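Local coordinates for alpha-n-acetylglucosaminidase family protein (Clostridium perfringens, PDB 4A42) that probably binds carbohydrate as a family 32 carbohydrate-binding module, a calcium-containing part of a multimodular family 89 alpha-N-acetylglucosaminidase, at residues N45-V56 against F134-K145; E72-I80 against A115-S123. One frame throughout, in Å; residues are numbered along the deposited sequence.

Contact 1: N45-V56 against F134-K145; sequences NLRDGNENTLWV and FNSENVKIGEIK. With CA (calcium ion), chain C.
Glu143 and the loop Asn45-Thr53 close round a calcium ion that ties the two segments together. The loop gives the backbone oxygens of Asn45, Asn50 and Thr53 together with Asp48 OD1 and Thr53 OG1; the strand gives Gly142 O, 2.3 Å from the calcium, and Glu143 OE1. Glu143 leaves the backbone with CG anti to N (chi1 -164°) and then bends at chi2, which brings its carboxylate nearly coplanar with that of Asp48. Its two oxygens divide the work: OE1 binds the metal, while Glu143 OE2 receives Gly49 N at 2.7 Å on the syn side, somewhat out of the carboxylate plane. Asp48 is likewise shared, for the syn lone pair of Asp48 OD2 takes the hydroxyl proton from Thr53 OG1 at a short 2.5 Å, so that the OG1 oxygen itself faces the calcium.

Beside the site the packing is tight and apolar. Leu46 CD2 presses on Ile141 CG2 at 3.5 Å, closer than usual for two carbons, and Leu46 CD1 lies over one face of the Trp55 ring, toward its rim. Ile141 CG1 meets that ring at its edge, 3.9 Å from Trp55 CE3. Trp55 and Ile141 also form an antiparallel hydrogen-bonded pair, and Leu46 O accepts Ile144 N.

The outer side is looser. There the extended chain of Lys145 brings NZ into a salt bridge with Glu51 OE2, 2.8 Å, on its anti lone pair, and Val56 CG2 lies alongside Lys140 CG at 3.9 Å.

Strand 141-148 runs between this loop and strand 77-82, whose Val81 bonds to the backbone of Gly142 and Glu143, while Val34 and Val36 of strand 33-36 and Val65 of strand 63-69 pack against Leu46.

Contact 2: E72-I80 against A115-S123; sequences EKDISAIDI and AVYSNILKS
The Tyr117 ring has Ile80 O at its edge, near the ring plane, 4.0 Å from Tyr117 CD1. The same oxygen accepts Tyr117 N at 2.8 Å; the ring then leads away from segment 72-80, and its hydroxyl is hydrogen-bonded to Glu112 O, Lys114 N and Leu88 N. The flat amide of Asn119 shares the face of Tyr117, Ile78 and Ile80; its OD1 is hydrogen-bonded to the Tyr90 hydroxyl.

Leu121 fills the end of the pair. With CG anti to its carbonyl carbon (chi1 -78°) it splays its methyls over the opposing chain: CD2 lies 3.6 Å from Ile75 CG2, and CD1 is 4.1 Å from Ile78 CD1. On the other face, with Ala77 and Ile120, Asp79 OD1 stands 3.0 Å from Ser118 OG, while Asp79 OD2 is hydrogen-bonded to the Tyr147 hydroxyl and Val116 CG1 packs on Asp79 CB at 3.9 Å.

Ile78 with Asn119 and Ile80 with Tyr117 are hydrogen-bonded pairs, and Leu121 N adds a bond to Ser76 O. Beyond them one water bridges Ser76 O and Leu121 O, another Ile75 O and Lys122 O.

Opposite Tyr147 of strand 141-148, Ser76 and Ala77 form a classic beta bulge. Residues 77-80 and 116-120 run antiparallel at 169°, an edge pairing in one sheet of the beta sandwich characteristic of F5/8 type C domains.

How the contacts relate
From the N terminus the chain passes strand 33-36 and makes the calcium loop 45-56, whose partner comes only after 77 intervening residues; contact 1 thus closes a long loop. Within it lies the whole of contact 2, where segment 72-80 meets segment 115-123 after 34 residues, so the two are nested and do not cross. Their centres are about 16 Å apart. They join through neighbouring strands of one sheet: Lys145 N probably bonds to Asp79 O at 2.9 Å, and Ile141 CD1 packs on Ile80 CG2. Strands 141-148 and 77-82 therefore link the calcium loop to edge strand 116-120.

Contact 1: N45-V56 against F134-K145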
# COMPACT_ATOMS: atom_id res chain seq x y z
N ASN A 45 7.42 8.02 -5.09
CA ASN A 45 7.91 6.83 -5.78
C ASN A 45 6.93 5.68 -5.63
O ASN A 45 6.98 4.71 -6.36
CB ASN A 45 9.29 6.42 -5.26
CG ASN A 45 10.39 7.38 -5.68
OD1 ASN A 45 10.19 8.22 -6.56
ND2 ASN A 45 11.56 7.24 -5.08
N LEU A 46 6.02 5.79 -4.68
CA LEU A 46 5.04 4.72 -4.47
C LEU A 46 3.97 4.67 -5.56
O LEU A 46 3.30 3.65 -5.72
CB LEU A 46 4.35 4.88 -3.12
CG LEU A 46 5.20 4.59 -1.89
CD1 LEU A 46 4.46 5.09 -0.66
CD2 LEU A 46 5.49 3.09 -1.79
N ARG A 47 3.81 5.77 -6.27
CA ARG A 47 2.75 5.83 -7.22
C ARG A 47 3.11 6.65 -8.47
O ARG A 47 2.31 7.39 -8.96
CB ARG A 47 1.48 6.34 -6.55
CG ARG A 47 1.72 7.50 -5.66
CD ARG A 47 1.35 8.74 -6.40
NE ARG A 47 1.17 9.92 -5.58
CZ ARG A 47 0.01 10.51 -5.38
NH1 ARG A 47 -1.09 10.05 -5.92
NH2 ARG A 47 -0.02 11.57 -4.64
N ASP A 48 4.30 6.43 -8.96
CA ASP A 48 4.79 7.13 -10.15
C ASP A 48 4.78 6.27 -11.41
O ASP A 48 5.20 6.72 -12.49
CB ASP A 48 6.18 7.73 -9.91
CG ASP A 48 7.24 6.68 -9.70
OD1 ASP A 48 6.89 5.49 -9.52
OD2 ASP A 48 8.43 7.05 -9.72
N GLY A 49 4.28 5.04 -11.29
CA GLY A 49 4.15 4.16 -12.44
C GLY A 49 5.45 3.49 -12.87
O GLY A 49 5.50 2.89 -13.93
N ASN A 50 6.49 3.60 -12.05
CA ASN A 50 7.80 3.05 -12.37
C ASN A 50 8.19 2.07 -11.27
O ASN A 50 8.43 2.47 -10.14
CB ASN A 50 8.83 4.18 -12.46
CG ASN A 50 10.22 3.71 -12.89
OD1 ASN A 50 10.63 2.60 -12.58
ND2 ASN A 50 10.94 4.56 -13.61
N GLU A 51 8.27 0.79 -11.59
CA GLU A 51 8.44 -0.21 -10.52
C GLU A 51 9.82 -0.18 -9.89
O GLU A 51 10.03 -0.79 -8.84
CB GLU A 51 8.15 -1.62 -11.04
CG GLU A 51 6.66 -1.83 -11.27
CD GLU A 51 6.34 -3.24 -11.71
OE1 GLU A 51 7.27 -4.07 -11.82
OE2 GLU A 51 5.14 -3.50 -11.94
N ASN A 52 10.76 0.49 -10.54
CA ASN A 52 12.11 0.58 -10.02
C ASN A 52 12.47 1.84 -9.24
O ASN A 52 13.55 1.94 -8.73
CB ASN A 52 13.15 0.29 -11.10
CG ASN A 52 13.30 -1.19 -11.37
OD1 ASN A 52 13.24 -2.01 -10.49
ND2 ASN A 52 13.50 -1.53 -12.62
N THR A 53 11.53 2.76 -9.11
CA THR A 53 11.74 3.90 -8.23
C THR A 53 11.09 3.50 -6.91
O THR A 53 9.92 3.19 -6.85
CB THR A 53 11.10 5.19 -8.76
OG1 THR A 53 9.70 5.02 -8.94
CG2 THR A 53 11.77 5.62 -10.08
N LEU A 54 11.90 3.51 -5.86
CA LEU A 54 11.52 2.92 -4.59
C LEU A 54 11.28 3.87 -3.44
O LEU A 54 11.86 4.93 -3.39
CB LEU A 54 12.61 1.96 -4.15
CG LEU A 54 13.26 1.16 -5.27
CD1 LEU A 54 14.40 0.36 -4.70
CD2 LEU A 54 12.25 0.25 -5.92
N TRP A 55 10.41 3.45 -2.52
CA TRP A 55 10.26 4.10 -1.23
C TRP A 55 10.91 3.15 -0.23
O TRP A 55 10.54 2.01 -0.12
CB TRP A 55 8.80 4.36 -0.88
CG TRP A 55 8.59 4.76 0.57
CD1 TRP A 55 8.87 5.98 1.13
CD2 TRP A 55 8.06 3.95 1.62
NE1 TRP A 55 8.55 5.96 2.46
CE2 TRP A 55 8.05 4.73 2.79
CE3 TRP A 55 7.60 2.63 1.69
CZ2 TRP A 55 7.59 4.24 4.00
CZ3 TRP A 55 7.15 2.15 2.89
CH2 TRP A 55 7.15 2.95 4.03
N VAL A 56 11.92 3.65 0.47
CA VAL A 56 12.68 2.85 1.41
C VAL A 56 12.58 3.50 2.76
O VAL A 56 13.25 4.48 3.02
CB VAL A 56 14.15 2.82 0.98
CG1 VAL A 56 14.97 1.99 1.92
CG2 VAL A 56 14.28 2.29 -0.43
N PHE A 134 4.09 -2.29 7.22
CA PHE A 134 5.16 -3.22 6.85
C PHE A 134 5.99 -3.56 8.07
O PHE A 134 6.48 -2.68 8.76
CB PHE A 134 6.04 -2.62 5.75
CG PHE A 134 5.29 -2.23 4.52
CD1 PHE A 134 4.79 -3.19 3.66
CD2 PHE A 134 5.05 -0.89 4.23
CE1 PHE A 134 4.08 -2.85 2.53
CE2 PHE A 134 4.33 -0.53 3.08
CZ PHE A 134 3.86 -1.51 2.23
N ASN A 135 6.10 -4.85 8.35
CA ASN A 135 6.88 -5.29 9.50
C ASN A 135 8.09 -6.17 9.20
O ASN A 135 8.65 -6.73 10.11
CB ASN A 135 6.01 -5.92 10.57
CG ASN A 135 5.31 -7.15 10.09
OD1 ASN A 135 4.36 -7.05 9.36
ND2 ASN A 135 5.77 -8.31 10.54
N SER A 136 8.46 -6.31 7.94
CA SER A 136 9.66 -7.05 7.61
C SER A 136 10.87 -6.12 7.59
O SER A 136 10.75 -4.92 7.76
CB SER A 136 9.51 -7.79 6.29
OG SER A 136 8.79 -7.02 5.37
N GLU A 137 12.04 -6.72 7.40
CA GLU A 137 13.27 -5.98 7.23
C GLU A 137 13.51 -5.71 5.75
O GLU A 137 12.99 -6.40 4.90
CB GLU A 137 14.42 -6.78 7.81
CG GLU A 137 14.35 -6.98 9.31
CD GLU A 137 14.29 -5.66 10.06
OE1 GLU A 137 15.02 -4.74 9.64
OE2 GLU A 137 13.54 -5.54 11.04
N ASN A 138 14.50 -4.76 5.55
CA ASN A 138 14.84 -4.27 4.21
C ASN A 138 13.64 -3.99 3.31
O ASN A 138 13.65 -4.37 2.13
CB ASN A 138 15.86 -5.18 3.50
CG ASN A 138 15.42 -6.64 3.44
OD1 ASN A 138 14.52 -7.00 2.68
ND2 ASN A 138 16.07 -7.48 4.23
N VAL A 139 12.64 -3.26 3.93
CA VAL A 139 11.52 -2.95 3.05
C VAL A 139 11.87 -1.95 1.96
O VAL A 139 12.34 -0.87 2.26
CB VAL A 139 10.36 -2.37 3.90
CG1 VAL A 139 9.24 -1.87 3.04
CG2 VAL A 139 9.86 -3.40 4.88
N LYS A 140 11.62 -2.29 0.71
CA LYS A 140 11.80 -1.35 -0.38
C LYS A 140 10.62 -1.53 -1.32
O LYS A 140 10.54 -2.52 -2.00
CB LYS A 140 13.12 -1.61 -1.12
CG LYS A 140 14.31 -1.64 -0.20
CD LYS A 140 15.62 -1.83 -0.93
CE LYS A 140 16.77 -1.70 0.04
NZ LYS A 140 18.08 -1.73 -0.62
N ILE A 141 9.73 -0.56 -1.36
CA ILE A 141 8.51 -0.71 -2.15
C ILE A 141 8.63 0.04 -3.48
O ILE A 141 8.81 1.25 -3.51
CB ILE A 141 7.29 -0.19 -1.36
CG1 ILE A 141 7.18 -0.88 0.01
CG2 ILE A 141 5.99 -0.35 -2.17
CD1 ILE A 141 7.06 -2.38 -0.06
N GLY A 142 8.56 -0.69 -4.58
CA GLY A 142 8.70 -0.08 -5.89
C GLY A 142 7.44 0.61 -6.35
O GLY A 142 7.52 1.57 -7.12
N GLU A 143 6.28 0.13 -5.92
CA GLU A 143 5.02 0.68 -6.37
C GLU A 143 3.88 0.05 -5.58
O GLU A 143 3.95 -1.12 -5.22
CB GLU A 143 4.84 0.35 -7.86
CG GLU A 143 3.78 1.17 -8.55
CD GLU A 143 4.22 2.58 -8.94
OE1 GLU A 143 5.38 2.99 -8.79
OE2 GLU A 143 3.36 3.30 -9.45
N ILE A 144 2.85 0.84 -5.30
CA ILE A 144 1.59 0.32 -4.76
C ILE A 144 0.48 0.71 -5.71
O ILE A 144 0.30 1.89 -6.01
CB ILE A 144 1.29 0.86 -3.35
CG1 ILE A 144 2.32 0.32 -2.36
CG2 ILE A 144 -0.13 0.49 -2.92
CD1 ILE A 144 2.22 0.93 -1.00
N LYS A 145 -0.21 -0.28 -6.22
CA LYS A 145 -1.28 -0.08 -7.18
C LYS A 145 -2.63 -0.44 -6.54
O LYS A 145 -2.77 -1.50 -6.01
CB LYS A 145 -1.03 -0.91 -8.42
CG LYS A 145 0.34 -0.69 -9.01
CD LYS A 145 0.63 -1.53 -10.22
CE LYS A 145 2.11 -1.62 -10.51
NZ LYS A 145 2.50 -2.58 -11.59
CA CA C . 7.75 3.59 -8.23

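Contact 2: E72-I80 against A115-S123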
# COMPACT_ATOMS: atom_id res chain seq x y z
N GLU A 72 -14.90 8.08 -0.86
CA GLU A 72 -15.13 6.67 -0.70
C GLU A 72 -15.31 6.03 -2.08
O GLU A 72 -16.22 6.34 -2.80
CB GLU A 72 -16.30 6.40 0.27
CG GLU A 72 -16.20 7.17 1.57
CD GLU A 72 -17.35 6.94 2.56
OE1 GLU A 72 -18.15 6.01 2.39
OE2 GLU A 72 -17.38 7.70 3.54
N LYS A 73 -14.39 5.15 -2.45
CA LYS A 73 -14.39 4.53 -3.77
C LYS A 73 -14.43 3.03 -3.77
O LYS A 73 -14.06 2.41 -2.79
CB LYS A 73 -13.18 5.00 -4.55
CG LYS A 73 -13.11 6.48 -4.72
CD LYS A 73 -12.09 6.89 -5.72
CE LYS A 73 -12.16 8.36 -5.97
NZ LYS A 73 -11.40 8.69 -7.15
N ASP A 74 -14.85 2.43 -4.88
CA ASP A 74 -14.73 0.99 -5.08
C ASP A 74 -13.26 0.61 -5.14
O ASP A 74 -12.50 1.16 -5.93
CB ASP A 74 -15.34 0.57 -6.42
CG ASP A 74 -16.85 0.75 -6.49
OD1 ASP A 74 -17.52 0.99 -5.45
OD2 ASP A 74 -17.37 0.64 -7.62
N ILE A 75 -12.87 -0.35 -4.31
CA ILE A 75 -11.53 -0.91 -4.40
C ILE A 75 -11.66 -2.40 -4.69
O ILE A 75 -12.23 -3.13 -3.88
CB ILE A 75 -10.73 -0.72 -3.10
CG1 ILE A 75 -10.58 0.76 -2.76
CG2 ILE A 75 -9.39 -1.39 -3.22
CD1 ILE A 75 -10.21 1.02 -1.33
N SER A 76 -11.18 -2.83 -5.84
CA SER A 76 -11.28 -4.22 -6.23
C SER A 76 -10.04 -5.09 -5.99
O SER A 76 -10.14 -6.27 -5.76
CB SER A 76 -11.72 -4.37 -7.69
OG SER A 76 -10.69 -4.12 -8.60
N ALA A 77 -8.88 -4.47 -6.10
CA ALA A 77 -7.64 -5.22 -5.99
C ALA A 77 -6.47 -4.31 -5.70
O ALA A 77 -6.50 -3.12 -6.02
CB ALA A 77 -7.38 -6.03 -7.25
N ILE A 78 -5.44 -4.88 -5.07
CA ILE A 78 -4.25 -4.12 -4.70
C ILE A 78 -2.97 -4.91 -4.98
O ILE A 78 -2.86 -6.08 -4.58
CB ILE A 78 -4.30 -3.71 -3.20
CG1 ILE A 78 -5.54 -2.85 -2.92
CG2 ILE A 78 -2.99 -3.00 -2.81
CD1 ILE A 78 -5.85 -2.65 -1.44
N ASP A 79 -2.02 -4.28 -5.66
CA ASP A 79 -0.69 -4.87 -5.84
C ASP A 79 0.36 -4.08 -5.07
O ASP A 79 0.38 -2.86 -5.10
CB ASP A 79 -0.24 -4.83 -7.30
CG ASP A 79 -1.04 -5.73 -8.20
OD1 ASP A 79 -1.75 -6.61 -7.68
OD2 ASP A 79 -0.94 -5.54 -9.43
N ILE A 80 1.27 -4.80 -4.41
CA ILE A 80 2.44 -4.19 -3.80
C ILE A 80 3.67 -4.75 -4.48
O ILE A 80 3.92 -5.95 -4.43
CB ILE A 80 2.54 -4.50 -2.29
CG1 ILE A 80 1.26 -4.08 -1.58
CG2 ILE A 80 3.77 -3.79 -1.67
CD1 ILE A 80 1.12 -4.67 -0.20
N ALA A 115 7.75 -11.15 -6.13
CA ALA A 115 8.09 -9.83 -6.67
C ALA A 115 6.92 -8.87 -6.46
O ALA A 115 7.11 -7.70 -6.13
CB ALA A 115 8.45 -9.94 -8.16
N VAL A 116 5.70 -9.37 -6.66
CA VAL A 116 4.49 -8.58 -6.51
C VAL A 116 3.54 -9.32 -5.58
O VAL A 116 3.22 -10.49 -5.79
CB VAL A 116 3.81 -8.36 -7.86
CG1 VAL A 116 2.55 -7.52 -7.70
CG2 VAL A 116 4.77 -7.69 -8.82
N TYR A 117 3.10 -8.63 -4.54
CA TYR A 117 2.09 -9.16 -3.64
C TYR A 117 0.71 -8.62 -4.03
O TYR A 117 0.37 -7.47 -3.74
CB TYR A 117 2.44 -8.87 -2.17
CG TYR A 117 3.71 -9.55 -1.74
CD1 TYR A 117 4.95 -8.95 -1.94
CD2 TYR A 117 3.69 -10.83 -1.16
CE1 TYR A 117 6.12 -9.59 -1.57
CE2 TYR A 117 4.85 -11.46 -0.78
CZ TYR A 117 6.06 -10.85 -0.99
OH TYR A 117 7.23 -11.48 -0.63
N SER A 118 -0.05 -9.46 -4.73
CA SER A 118 -1.38 -9.08 -5.18
C SER A 118 -2.44 -9.57 -4.21
O SER A 118 -2.30 -10.65 -3.61
CB SER A 118 -1.66 -9.69 -6.56
OG SER A 118 -0.66 -9.35 -7.51
N ASN A 119 -3.49 -8.78 -4.03
CA ASN A 119 -4.66 -9.20 -3.25
C ASN A 119 -5.95 -8.73 -3.88
O ASN A 119 -6.13 -7.54 -4.14
CB ASN A 119 -4.59 -8.65 -1.82
CG ASN A 119 -3.53 -9.33 -0.98
OD1 ASN A 119 -2.44 -8.80 -0.82
ND2 ASN A 119 -3.85 -10.50 -0.45
N ILE A 120 -6.88 -9.66 -4.12
CA ILE A 120 -8.21 -9.32 -4.65
C ILE A 120 -9.23 -9.20 -3.52
O ILE A 120 -9.39 -10.11 -2.70
CB ILE A 120 -8.67 -10.35 -5.69
CG1 ILE A 120 -7.67 -10.40 -6.85
CG2 ILE A 120 -10.08 -10.03 -6.19
CD1 ILE A 120 -6.87 -11.69 -6.91
N LEU A 121 -9.94 -8.07 -3.47
CA LEU A 121 -10.84 -7.78 -2.36
C LEU A 121 -12.20 -8.44 -2.56
O LEU A 121 -12.60 -8.73 -3.69
CB LEU A 121 -11.00 -6.27 -2.15
CG LEU A 121 -9.87 -5.53 -1.44
CD1 LEU A 121 -8.61 -5.53 -2.27
CD2 LEU A 121 -10.28 -4.10 -1.08
N LYS A 122 -12.91 -8.68 -1.46
CA LYS A 122 -14.27 -9.20 -1.53
C LYS A 122 -15.10 -8.25 -2.38
O LYS A 122 -14.81 -7.06 -2.48
CB LYS A 122 -14.88 -9.31 -0.14
N SER A 123 -16.17 -8.77 -3.00
CA SER A 123 -17.03 -7.93 -3.80
C SER A 123 -17.61 -6.81 -2.95
O SER A 123 -17.91 -7.01 -1.78
CB SER A 123 -18.14 -8.77 -4.42
OG SER A 123 -19.11 -7.96 -5.07
O HOH W 1 -14.28 -4.87 -4.16
O HOH W 2 -12.62 -7.48 -6.14
O HOH W 3 -1.68 -6.35 -2.11